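Local coordinates for acyl-CoA synthetase (AMP-forming)/AMP-acid ligase II-like protein (Dyadobacter fermentans, PDB 4GS5) that probably activates acids with ATP as an AMP-forming ligase, perhaps a medium-chain fatty acid-CoA ligase, at residues A27-L35 / L93-E101; V230-I238 / I246-N254. All blocks are in the same frame, centred on the assembly; numbering follows the deposited sequence.

Contact 1. Residues A27-L35 / L93-E101. With EDO (1,2-ethanediol), chain U.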
# COMPACT_ATOMS: atom_id res chain seq x y z
N ALA A 27 24.64 9.58 0.63
CA ALA A 27 24.47 8.86 1.88
C ALA A 27 25.36 9.47 2.97
O ALA A 27 24.92 9.81 4.07
CB ALA A 27 24.79 7.39 1.68
N TYR A 28 26.63 9.63 2.63
CA TYR A 28 27.59 10.17 3.58
C TYR A 28 27.14 11.54 4.09
O TYR A 28 27.16 11.80 5.29
CB TYR A 28 28.98 10.22 2.95
CG TYR A 28 30.03 10.83 3.84
CD1 TYR A 28 30.73 10.05 4.76
CD2 TYR A 28 30.33 12.18 3.77
CE1 TYR A 28 31.70 10.61 5.58
CE2 TYR A 28 31.29 12.75 4.58
CZ TYR A 28 31.98 11.96 5.48
OH TYR A 28 32.93 12.55 6.27
N ASP A 29 26.72 12.41 3.17
CA ASP A 29 26.24 13.75 3.52
C ASP A 29 25.05 13.73 4.47
O ASP A 29 25.01 14.46 5.47
CB ASP A 29 25.89 14.55 2.26
CG ASP A 29 27.12 14.94 1.46
OD1 ASP A 29 28.24 14.74 1.97
OD2 ASP A 29 26.97 15.46 0.33
N PHE A 30 24.07 12.89 4.16
CA PHE A 30 22.94 12.75 5.05
C PHE A 30 23.41 12.29 6.42
O PHE A 30 23.03 12.86 7.44
CB PHE A 30 21.90 11.77 4.50
CG PHE A 30 20.80 11.49 5.48
CD1 PHE A 30 19.71 12.33 5.57
CD2 PHE A 30 20.88 10.40 6.33
CE1 PHE A 30 18.70 12.08 6.49
CE2 PHE A 30 19.89 10.15 7.25
CZ PHE A 30 18.80 10.99 7.33
N MSE A 31 24.23 11.25 6.45
CA MSE A 31 24.70 10.72 7.73
C MSE A 31 25.47 11.75 8.55
O MSE A 31 25.23 11.90 9.76
CB MSE A 31 25.53 9.46 7.52
CG MSE A 31 24.70 8.32 6.99
SE MSE A 31 25.80 6.83 6.43
CE MSE A 31 26.12 6.04 8.19
N GLU A 32 26.37 12.46 7.89
CA GLU A 32 27.12 13.51 8.57
C GLU A 32 26.13 14.49 9.20
O GLU A 32 26.28 14.88 10.35
CB GLU A 32 28.05 14.22 7.60
CG GLU A 32 29.29 13.40 7.25
CD GLU A 32 30.37 13.46 8.33
OE1 GLU A 32 31.12 14.47 8.38
OE2 GLU A 32 30.47 12.50 9.14
N LYS A 33 25.09 14.86 8.45
CA LYS A 33 24.10 15.80 8.98
C LYS A 33 23.31 15.20 10.15
O LYS A 33 23.07 15.88 11.16
CB LYS A 33 23.15 16.30 7.88
CG LYS A 33 22.23 17.42 8.37
CD LYS A 33 21.25 17.92 7.31
CE LYS A 33 20.34 18.99 7.93
NZ LYS A 33 19.24 19.45 7.04
N TRP A 34 22.90 13.94 10.03
CA TRP A 34 22.20 13.28 11.13
C TRP A 34 23.02 13.33 12.42
O TRP A 34 22.55 13.78 13.46
CB TRP A 34 21.85 11.84 10.78
CG TRP A 34 21.09 11.15 11.88
CD1 TRP A 34 21.62 10.39 12.89
CD2 TRP A 34 19.68 11.17 12.09
NE1 TRP A 34 20.62 9.94 13.71
CE2 TRP A 34 19.42 10.40 13.24
CE3 TRP A 34 18.61 11.77 11.41
CZ2 TRP A 34 18.12 10.21 13.73
CZ3 TRP A 34 17.33 11.57 11.90
CH2 TRP A 34 17.09 10.80 13.05
N LEU A 35 24.26 12.84 12.33
CA LEU A 35 25.17 12.80 13.48
C LEU A 35 25.43 14.18 14.08
O LEU A 35 25.61 14.32 15.29
CB LEU A 35 26.49 12.13 13.10
CG LEU A 35 26.35 10.69 12.56
CD1 LEU A 35 27.69 10.14 12.11
CD2 LEU A 35 25.71 9.77 13.60
N LEU A 93 16.99 6.61 2.40
CA LEU A 93 17.48 7.35 3.56
C LEU A 93 16.99 6.74 4.88
O LEU A 93 17.72 6.75 5.87
CB LEU A 93 17.11 8.83 3.45
CG LEU A 93 17.77 9.51 2.24
CD1 LEU A 93 17.43 10.99 2.18
CD2 LEU A 93 19.28 9.31 2.33
N MSE A 94 15.79 6.17 4.91
CA MSE A 94 15.33 5.54 6.16
C MSE A 94 16.21 4.35 6.58
O MSE A 94 16.36 4.06 7.77
CB MSE A 94 13.84 5.15 6.10
CG MSE A 94 12.90 6.30 6.43
SE MSE A 94 13.00 6.95 8.30
CE MSE A 94 13.56 5.32 9.18
N MSE A 95 16.81 3.67 5.61
CA MSE A 95 17.71 2.57 5.97
C MSE A 95 18.93 3.10 6.72
O MSE A 95 19.46 2.44 7.63
CB MSE A 95 18.14 1.79 4.72
CG MSE A 95 17.02 0.95 4.11
SE MSE A 95 16.45 -0.44 5.33
CE MSE A 95 18.08 -1.50 5.39
N LEU A 96 19.38 4.31 6.34
CA LEU A 96 20.53 4.94 7.00
C LEU A 96 20.20 5.36 8.42
O LEU A 96 21.00 5.17 9.34
CB LEU A 96 21.00 6.17 6.21
CG LEU A 96 21.32 5.93 4.74
CD1 LEU A 96 21.83 7.22 4.11
CD2 LEU A 96 22.35 4.82 4.60
N VAL A 97 19.03 5.96 8.60
CA VAL A 97 18.54 6.37 9.91
C VAL A 97 18.44 5.19 10.86
O VAL A 97 18.94 5.24 11.98
CB VAL A 97 17.17 7.07 9.81
CG1 VAL A 97 16.58 7.29 11.21
CG2 VAL A 97 17.30 8.40 9.07
N ARG A 98 17.78 4.12 10.40
CA ARG A 98 17.70 2.89 11.19
C ARG A 98 19.11 2.41 11.54
O ARG A 98 19.40 2.10 12.69
CB ARG A 98 16.95 1.79 10.43
CG ARG A 98 15.47 2.07 10.26
CD ARG A 98 14.88 1.21 9.13
NE ARG A 98 13.49 1.58 8.84
CZ ARG A 98 12.89 1.37 7.67
NH1 ARG A 98 13.55 0.79 6.68
NH2 ARG A 98 11.64 1.74 7.50
N GLY A 99 19.97 2.36 10.54
CA GLY A 99 21.36 1.97 10.74
C GLY A 99 22.07 2.76 11.82
O GLY A 99 22.82 2.18 12.62
N MSE A 100 21.87 4.07 11.86
CA MSE A 100 22.58 4.89 12.84
C MSE A 100 21.91 4.86 14.20
O MSE A 100 22.57 4.93 15.24
CB MSE A 100 22.71 6.33 12.35
CG MSE A 100 23.73 6.52 11.25
SE MSE A 100 23.74 8.37 10.73
CE MSE A 100 21.94 8.51 10.00
N GLU A 101 20.58 4.77 14.21
CA GLU A 101 19.86 4.72 15.47
C GLU A 101 20.01 3.37 16.17
O GLU A 101 20.03 3.30 17.39
CB GLU A 101 18.39 5.05 15.26
CG GLU A 101 18.16 6.52 15.00
CD GLU A 101 18.52 7.36 16.21
OE1 GLU A 101 17.70 7.42 17.15
OE2 GLU A 101 19.63 7.94 16.22
C1 EDO U . 18.88 16.82 4.70
O1 EDO U . 18.32 18.15 4.67
C2 EDO U . 19.71 16.59 3.45
O2 EDO U . 20.76 15.67 3.70
O HOH W 1 22.25 8.17 16.12

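Contact 2. Residues V230-I238 / I246-N254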
# COMPACT_ATOMS: atom_id res chain seq x y z
N VAL A 230 -3.55 11.52 10.95
CA VAL A 230 -3.61 11.49 9.51
C VAL A 230 -4.81 10.65 9.12
O VAL A 230 -4.93 9.49 9.54
CB VAL A 230 -2.33 10.87 8.93
CG1 VAL A 230 -2.47 10.63 7.43
CG2 VAL A 230 -1.13 11.76 9.22
N GLN A 231 -5.71 11.22 8.33
CA GLN A 231 -6.93 10.54 7.90
C GLN A 231 -6.72 9.97 6.51
O GLN A 231 -6.48 10.73 5.57
CB GLN A 231 -8.11 11.52 7.89
CG GLN A 231 -9.43 10.87 7.49
CD GLN A 231 -9.84 9.76 8.45
OE1 GLN A 231 -10.19 10.03 9.60
NE2 GLN A 231 -9.79 8.52 7.99
N THR A 232 -6.79 8.64 6.37
CA THR A 232 -6.66 8.03 5.04
C THR A 232 -8.03 7.98 4.39
O THR A 232 -9.04 8.34 5.01
CB THR A 232 -6.12 6.60 5.10
OG1 THR A 232 -7.10 5.72 5.68
CG2 THR A 232 -4.83 6.54 5.91
N ASN A 233 -8.07 7.54 3.13
CA ASN A 233 -9.35 7.23 2.50
C ASN A 233 -9.43 5.71 2.29
O ASN A 233 -10.15 5.23 1.41
CB ASN A 233 -9.52 7.99 1.17
CG ASN A 233 -9.58 9.50 1.36
OD1 ASN A 233 -10.32 10.01 2.20
ND2 ASN A 233 -8.79 10.23 0.56
N ASP A 234 -8.68 4.96 3.10
CA ASP A 234 -8.76 3.50 3.08
C ASP A 234 -9.84 2.97 4.02
O ASP A 234 -9.72 3.06 5.24
CB ASP A 234 -7.42 2.86 3.47
CG ASP A 234 -6.32 3.10 2.44
OD1 ASP A 234 -6.63 3.20 1.24
OD2 ASP A 234 -5.15 3.19 2.84
N LEU A 235 -10.89 2.40 3.43
CA LEU A 235 -11.88 1.62 4.18
C LEU A 235 -11.23 0.37 4.78
O LEU A 235 -10.64 -0.45 4.06
CB LEU A 235 -12.99 1.20 3.23
CG LEU A 235 -14.42 1.01 3.71
CD1 LEU A 235 -15.00 2.34 4.18
CD2 LEU A 235 -15.25 0.42 2.57
N VAL A 236 -11.36 0.19 6.10
CA VAL A 236 -10.70 -0.92 6.78
C VAL A 236 -11.62 -1.56 7.81
O VAL A 236 -12.61 -0.99 8.22
CB VAL A 236 -9.39 -0.47 7.50
CG1 VAL A 236 -8.43 0.22 6.49
CG2 VAL A 236 -9.68 0.46 8.67
N GLU A 237 -11.28 -2.76 8.24
CA GLU A 237 -11.89 -3.31 9.43
C GLU A 237 -10.78 -3.56 10.43
O GLU A 237 -9.85 -4.31 10.14
CB GLU A 237 -12.61 -4.61 9.11
CG GLU A 237 -13.98 -4.41 8.51
CD GLU A 237 -15.04 -4.11 9.56
OE1 GLU A 237 -14.72 -4.14 10.77
OE2 GLU A 237 -16.21 -3.86 9.18
N ILE A 238 -10.87 -2.92 11.59
CA ILE A 238 -9.88 -3.14 12.64
C ILE A 238 -10.19 -4.42 13.44
O ILE A 238 -11.35 -4.71 13.73
CB ILE A 238 -9.74 -1.89 13.55
CG1 ILE A 238 -9.08 -0.75 12.74
CG2 ILE A 238 -8.90 -2.19 14.79
CD1 ILE A 238 -9.01 0.57 13.44
N ILE A 246 -10.24 -3.10 3.22
CA ILE A 246 -11.49 -3.51 2.58
C ILE A 246 -11.63 -2.87 1.20
O ILE A 246 -12.05 -3.54 0.26
CB ILE A 246 -12.70 -3.08 3.41
CG1 ILE A 246 -12.69 -3.74 4.79
CG2 ILE A 246 -14.00 -3.37 2.66
CD1 ILE A 246 -12.47 -5.25 4.74
N GLY A 247 -11.31 -1.58 1.09
CA GLY A 247 -11.50 -0.86 -0.17
C GLY A 247 -11.52 0.67 -0.03
O GLY A 247 -10.87 1.23 0.85
N ARG A 248 -12.26 1.33 -0.92
CA ARG A 248 -12.48 2.78 -0.85
C ARG A 248 -13.92 3.09 -0.47
O ARG A 248 -14.87 2.51 -1.02
CB ARG A 248 -12.15 3.43 -2.19
CG ARG A 248 -10.74 3.17 -2.62
CD ARG A 248 -9.77 4.10 -1.88
NE ARG A 248 -10.01 5.50 -2.20
CZ ARG A 248 -9.09 6.45 -2.14
NH1 ARG A 248 -7.85 6.14 -1.78
NH2 ARG A 248 -9.40 7.70 -2.45
N ALA A 249 -14.10 4.01 0.47
CA ALA A 249 -15.38 4.18 1.18
C ALA A 249 -16.63 4.24 0.28
O ALA A 249 -17.64 3.57 0.55
CB ALA A 249 -15.33 5.40 2.08
N ASP A 250 -16.55 5.03 -0.78
CA ASP A 250 -17.70 5.29 -1.63
C ASP A 250 -17.90 4.18 -2.65
O ASP A 250 -18.82 4.24 -3.46
CB ASP A 250 -17.53 6.63 -2.35
CG ASP A 250 -17.52 7.80 -1.39
OD1 ASP A 250 -18.59 8.39 -1.16
OD2 ASP A 250 -16.43 8.13 -0.87
N ASN A 251 -17.04 3.17 -2.62
CA ASN A 251 -17.15 2.09 -3.60
C ASN A 251 -17.66 0.77 -3.00
O ASN A 251 -17.82 -0.23 -3.71
CB ASN A 251 -15.79 1.88 -4.30
CG ASN A 251 -15.89 0.93 -5.48
OD1 ASN A 251 -16.92 0.87 -6.16
ND2 ASN A 251 -14.83 0.17 -5.71
N VAL A 252 -17.91 0.77 -1.69
CA VAL A 252 -18.34 -0.44 -0.99
C VAL A 252 -19.59 -0.13 -0.17
O VAL A 252 -19.65 0.88 0.53
CB VAL A 252 -17.24 -1.01 -0.06
CG1 VAL A 252 -17.68 -2.35 0.51
CG2 VAL A 252 -15.91 -1.18 -0.81
N ILE A 253 -20.60 -0.97 -0.29
CA ILE A 253 -21.80 -0.78 0.51
C ILE A 253 -22.00 -1.99 1.42
O ILE A 253 -21.40 -3.05 1.20
CB ILE A 253 -23.07 -0.58 -0.34
CG1 ILE A 253 -23.37 -1.85 -1.14
CG2 ILE A 253 -22.91 0.63 -1.28
CD1 ILE A 253 -24.70 -1.80 -1.83
N ASN A 254 -22.84 -1.82 2.43
CA ASN A 254 -23.16 -2.92 3.33
C ASN A 254 -24.65 -3.17 3.30
O ASN A 254 -25.43 -2.38 3.83
CB ASN A 254 -22.68 -2.63 4.75
CG ASN A 254 -22.87 -3.81 5.68
OD1 ASN A 254 -23.50 -4.80 5.31
ND2 ASN A 254 -22.36 -3.72 6.90
O HOH W 2 -6.56 3.90 -1.54

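Contact 1. Residues A27-L35 / L93-E101
Met100 reaches from helix 90-102 into a hole on helix 22-36 formed by Phe30, Met31, Trp34 and Leu35. Its chain runs straight through chi2 and bends at chi3. That bend turns the methyl against the indole of Trp34: CE of Met100 lies 3.4 Å from CG of Trp34, oblique to the ring. Met100 is a selenomethionine, and its SE adds an oblique Met-aromatic contact, 4.4 Å from the centroid of the Trp34 five-membered ring. It also touches Met31 CB and Leu35 CD2. Phe30 returns the fit as a knob among Leu93, Leu96, Val97 and Met100. Leu93 CD2 covers one face of its ring, and Val97 CG2 meets the edge, 3.5 Å from Phe30 CZ. The other methyl of Val97, CG1, lies over a face of the Trp34 ring near its rim. This is knobs-into-holes packing of two helices; the axes of segments 27-35 and 93-101 cross at -44° and come within 10.4 Å. Leu96 CD1 extends the apolar layer to Ala27 CB at 3.8 Å. Strand 40-46 adds Leu43 against both Phe30 and Leu93, and Phe41 meets the rings of Phe30 and Trp34. The partly exposed Glu101 side is looser. Glu101 OE2 lies at the edge of the indole, in plane, and takes a weak, bent bond from Trp34 NE1 (3.4 Å, 146°). The carboxylate is turned 68° from the ring. A water gives Glu101 OE2 a shorter bond of 2.6 Å and has weak links to Trp34 NE1 and Met100 O. At another margin, Lys33 NZ donates to a 1,2-ethanediol, probably from the crystallisation liquor.

Contact 2. Residues V230-I238 / I246-N254
Leu235 has an unusual chi1 of -149°, and this angle helps spread its two methyls over the segment 246-254. Leu235 CD1 meets Ala249 CB at 3.7 Å, and Leu235 CD2 meets Val252 CB at 3.6 Å. CD2 also touches Ile246 CG2. Arg248 folds back through bends at chi2 and chi3, which lays one face of its guanidinium over Asn233. Asn233 CB lies there, towards the rim and 3.6 Å from Arg248 NH2. Asn233 OD1 bonds to Arg215. A water at the edge of the guanidinium accepts from Arg248 NH1 (2.6 Å) and donates to Asp234 OD1. It bridges two opposite charges too far apart for a salt bridge. Asp234 OD2 is bonded to Tyr179 OH. The backbone forms a classic beta bulge, with Ile246 and Gly247 both facing Leu235. Leu235 O accepts from Ile246 N (2.8 Å, 161°) and Gly247 N (3.2 Å), both on the same face of the carbonyl plane. In return, Leu235 N donates to Gly247 O at 2.8 Å. The backbone angles of Gly247 call for glycine. Residues 247-250 match the GRxD hinge motif of the family, so the turn probably marks the join to the C-terminal domain. The bulge lies in the hairpin of strands 230-238 and 242-248. Strand 217-221 flanks strand 230-238 on its other side, and Ala249 touches Cys217 of that neighbour. Beyond the turn, strand 252-255 pairs with strand 258-261, which leads into helix 262-276.

Contact 1 is a buried helix pair, whereas contact 2 is a surface contact of a beta hairpin and the turn and strand that follow it. They share no helix or strand. Their centres lie 36 Å apart, on opposite sides of the chain's centre, and their nearest atoms are about 15 Å apart. Contact 1 joins parts of the chain 58 residues apart through interlocking apolar side chains, with a weak polar link at its margin. Contact 2 has its closest ends eight residues apart. Backbone hydrogen bonds hold it, a leucine fills one side, and a water joins charged groups on the outside. Contact 1 closes along the chain before contact 2 opens.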